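Local coordinates for protein ALKF (Bacillus cereus, PDB 3ZBO) that is of uncertain function but has affinity for branched DNA structures and is related to the HEAT-like repeat DNA glycosylases, at residues 11-16 / 63-68. Residues are numbered along the deposited sequence; the frame is centred on the assembly and turned at random.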
ATOM      1  N   THR A  11      19.338 -16.481  -9.849  1.00 22.43           N
ATOM      2  CA  THR A  11      19.510 -17.005  -8.505  1.00 24.03           C
ATOM      3  C   THR A  11      18.396 -16.504  -7.567  1.00 24.38           C
ATOM      4  O   THR A  11      17.818 -17.283  -6.783  1.00 24.61           O
ATOM      5  CB  THR A  11      20.859 -16.610  -7.931  1.00 24.71           C
ATOM      6  OG1 THR A  11      21.863 -17.174  -8.785  1.00 29.32           O
ATOM      7  CG2 THR A  11      21.068 -17.122  -6.506  1.00 30.75           C
ATOM      8  N   VAL A  12      18.036 -15.234  -7.667  1.00 21.45           N
ATOM      9  CA  VAL A  12      16.904 -14.778  -6.846  1.00 20.99           C
ATOM     10  C   VAL A  12      15.614 -15.462  -7.178  1.00 20.81           C
ATOM     11  O   VAL A  12      14.864 -15.817  -6.226  1.00 19.89           O
ATOM     12  CB  VAL A  12      16.702 -13.227  -7.018  1.00 21.56           C
ATOM     13  CG1 VAL A  12      15.449 -12.745  -6.255  1.00 23.00           C
ATOM     14  CG2 VAL A  12      18.015 -12.461  -6.560  1.00 24.89           C
ATOM     15  N   MET A  13      15.340 -15.627  -8.473  1.00 19.55           N
ATOM     16  CA  MET A  13      14.132 -16.307  -8.919  1.00 18.18           C
ATOM     17  C   MET A  13      14.131 -17.759  -8.433  1.00 20.22           C
ATOM     18  O   MET A  13      13.094 -18.286  -7.973  1.00 20.42           O
ATOM     19  CB  MET A  13      13.962 -16.236 -10.403  1.00 18.51           C
ATOM     20  CG  MET A  13      13.678 -14.827 -11.003  1.00 19.35           C
ATOM     21  SD  MET A  13      12.137 -14.138 -10.275  1.00 18.79           S
ATOM     22  CE  MET A  13      10.879 -15.116 -11.057  1.00 24.98           C
ATOM     23  N   GLN A  14      15.296 -18.407  -8.467  1.00 20.54           N
ATOM     24  CA  GLN A  14      15.313 -19.785  -7.888  1.00 22.74           C
ATOM     25  C   GLN A  14      15.041 -19.833  -6.401  1.00 21.38           C
ATOM     26  O   GLN A  14      14.253 -20.724  -5.923  1.00 22.42           O
ATOM     27  CB  GLN A  14      16.676 -20.421  -8.183  1.00 22.41           C
ATOM     28  CG  GLN A  14      16.735 -20.928  -9.609  1.00 32.29           C
ATOM     29  CD  GLN A  14      18.146 -21.283 -10.044  1.00 42.36           C
ATOM     30  OE1 GLN A  14      18.309 -21.997 -11.029  1.00 50.96           O
ATOM     31  NE2 GLN A  14      19.179 -20.797  -9.310  1.00 41.59           N
ATOM     32  N   GLU A  15      15.634 -18.909  -5.648  1.00 21.09           N
ATOM     33  CA  GLU A  15      15.478 -18.868  -4.185  1.00 22.75           C
ATOM     34  C   GLU A  15      14.010 -18.555  -3.828  1.00 23.82           C
ATOM     35  O   GLU A  15      13.438 -19.136  -2.885  1.00 22.82           O
ATOM     36  CB  GLU A  15      16.436 -17.890  -3.542  1.00 25.22           C
ATOM     37  CG  GLU A  15      17.929 -18.211  -3.892  1.00 30.47           C
ATOM     38  CD  GLU A  15      18.944 -17.703  -2.867  1.00 38.99           C
ATOM     39  OE1 GLU A  15      18.563 -16.911  -1.960  1.00 42.86           O
ATOM     40  OE2 GLU A  15      20.150 -18.114  -2.983  1.00 42.95           O
ATOM     41  N   LEU A  16      13.388 -17.635  -4.570  1.00 21.29           N
ATOM     42  CA  LEU A  16      11.987 -17.320  -4.272  1.00 20.62           C
ATOM     43  C   LEU A  16      11.054 -18.488  -4.579  1.00 21.34           C
ATOM     44  O   LEU A  16      10.157 -18.808  -3.813  1.00 20.57           O
ATOM     45  CB  LEU A  16      11.554 -16.077  -5.081  1.00 20.54           C
ATOM     46  CG  LEU A  16      12.162 -14.748  -4.648  1.00 20.14           C
ATOM     47  CD1 LEU A  16      11.578 -13.651  -5.565  1.00 20.11           C
ATOM     48  CD2 LEU A  16      11.871 -14.402  -3.226  1.00 21.59           C
ATOM     49  N   TYR A  63      10.779  -6.893 -11.161  1.00 15.05           N
ATOM     50  CA  TYR A  63       9.379  -6.363 -11.306  1.00 12.55           C
ATOM     51  C   TYR A  63       8.804  -6.708 -12.681  1.00 14.07           C
ATOM     52  O   TYR A  63       7.594  -6.994 -12.839  1.00 14.18           O
ATOM     53  CB  TYR A  63       9.433  -4.843 -11.071  1.00 11.92           C
ATOM     54  CG  TYR A  63       8.053  -4.322 -10.772  1.00 11.13           C
ATOM     55  CD1 TYR A  63       7.520  -4.387  -9.481  1.00 12.69           C
ATOM     56  CD2 TYR A  63       7.292  -3.756 -11.803  1.00 10.65           C
ATOM     57  CE1 TYR A  63       6.220  -3.886  -9.196  1.00 15.31           C
ATOM     58  CE2 TYR A  63       5.987  -3.318 -11.568  1.00 12.77           C
ATOM     59  CZ  TYR A  63       5.478  -3.395 -10.250  1.00 11.95           C
ATOM     60  OH  TYR A  63       4.204  -2.921 -10.023  1.00 12.67           O
ATOM     61  N   ALA A  64       9.686  -6.798 -13.675  1.00 14.69           N
ATOM     62  CA  ALA A  64       9.269  -7.103 -15.039  1.00 13.75           C
ATOM     63  C   ALA A  64       8.817  -8.495 -15.248  1.00 15.19           C
ATOM     64  O   ALA A  64       8.313  -8.808 -16.365  1.00 16.89           O
ATOM     65  CB  ALA A  64      10.452  -6.781 -16.052  1.00 15.60           C
ATOM     66  N   THR A  65       9.093  -9.387 -14.281  1.00 15.29           N
ATOM     67  CA  THR A  65       8.653 -10.799 -14.420  1.00 14.87           C
ATOM     68  C   THR A  65       7.134 -10.907 -14.512  1.00 14.83           C
ATOM     69  O   THR A  65       6.616 -11.884 -15.076  1.00 16.68           O
ATOM     70  CB  THR A  65       9.111 -11.670 -13.286  1.00 15.08           C
ATOM     71  OG1 THR A  65       8.550 -11.237 -12.082  1.00 14.54           O
ATOM     72  CG2 THR A  65      10.658 -11.704 -13.242  1.00 16.85           C
ATOM     73  N   GLY A  66       6.444  -9.977 -13.862  1.00 14.43           N
ATOM     74  CA  GLY A  66       5.000 -10.161 -13.670  1.00 15.53           C
ATOM     75  C   GLY A  66       4.650 -11.262 -12.686  1.00 16.34           C
ATOM     76  O   GLY A  66       3.444 -11.568 -12.575  1.00 15.18           O
ATOM     77  N   ASN A  67       5.610 -11.736 -11.912  1.00 14.77           N
ATOM     78  CA  ASN A  67       5.400 -12.710 -10.857  1.00 14.69           C
ATOM     79  C   ASN A  67       5.263 -11.940  -9.549  1.00 15.10           C
ATOM     80  O   ASN A  67       6.156 -11.193  -9.125  1.00 14.04           O
ATOM     81  CB  ASN A  67       6.570 -13.686 -10.857  1.00 15.14           C
ATOM     82  CG  ASN A  67       6.521 -14.666  -9.691  1.00 16.11           C
ATOM     83  OD1 ASN A  67       6.197 -14.323  -8.547  1.00 16.01           O
ATOM     84  ND2 ASN A  67       6.864 -15.920  -9.976  1.00 18.01           N
ATOM     85  N   TYR A  68       4.060 -12.031  -8.921  1.00 14.79           N
ATOM     86  CA  TYR A  68       3.791 -11.236  -7.764  1.00 13.71           C
ATOM     87  C   TYR A  68       4.908 -11.300  -6.701  1.00 13.82           C
ATOM     88  O   TYR A  68       5.306 -10.294  -6.090  1.00 12.82           O
ATOM     89  CB  TYR A  68       2.439 -11.633  -7.089  1.00 14.89           C
ATOM     90  CG  TYR A  68       2.222 -10.912  -5.772  1.00 13.55           C
ATOM     91  CD1 TYR A  68       1.994  -9.529  -5.711  1.00 15.33           C
ATOM     92  CD2 TYR A  68       2.344 -11.619  -4.524  1.00 17.87           C
ATOM     93  CE1 TYR A  68       1.870  -8.863  -4.517  1.00 18.11           C
ATOM     94  CE2 TYR A  68       2.212 -10.947  -3.342  1.00 16.73           C
ATOM     95  CZ  TYR A  68       1.955  -9.556  -3.286  1.00 15.90           C
ATOM     96  OH  TYR A  68       1.847  -8.858  -2.140  1.00 16.23           O
TER
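M13 lays its thioether end against the methyl group of T65, with CE 4.1 Å from T65 CG2 and SD at much the same separation. The two side chains meet tip to tip by van der Waals contact alone, across a gap of 9.5 Å between M13 CA and T65 CA. A long, flexible, unbranched side chain suits this span: M13 bends at both chi2 and chi3, which curls the methyl round toward the loop. The same methyl also comes to 4.2 Å from ND2 of N67, a loose approach to the flat amide. M13 also packs on L62, near the end of helix 56-63, and on A70, in the first turn of helix 68-77, so it bridges the end of one helix and the start of the next.

T65 divides its two branches between different tasks. A chi1 of 63° tucks OG1 in over the loop's own backbone and turns CG2 out to M13. The hydroxyl oxygen accepts from N67 N at 3.0 Å, with an N-H...O angle of 163°, closing an ST turn, and donates its own proton to L62 O. Two bonds therefore hold this oxygen and fix the rotamer that presents the methyl. G66 leaves the helical path with a positive phi, which glycine adopts readily because it lacks a CB. N67 follows at the N-cap, where its short amide side chain can reach OD1 forward over the first turn of helix 68-77, making weak bonds to D69 N and A70 N. The result is a methionine from helix 9-19 packed on a short loop joining two successive helices, consistent with the stacked-helix architecture of the AlkD-like, HEAT-like repeat family.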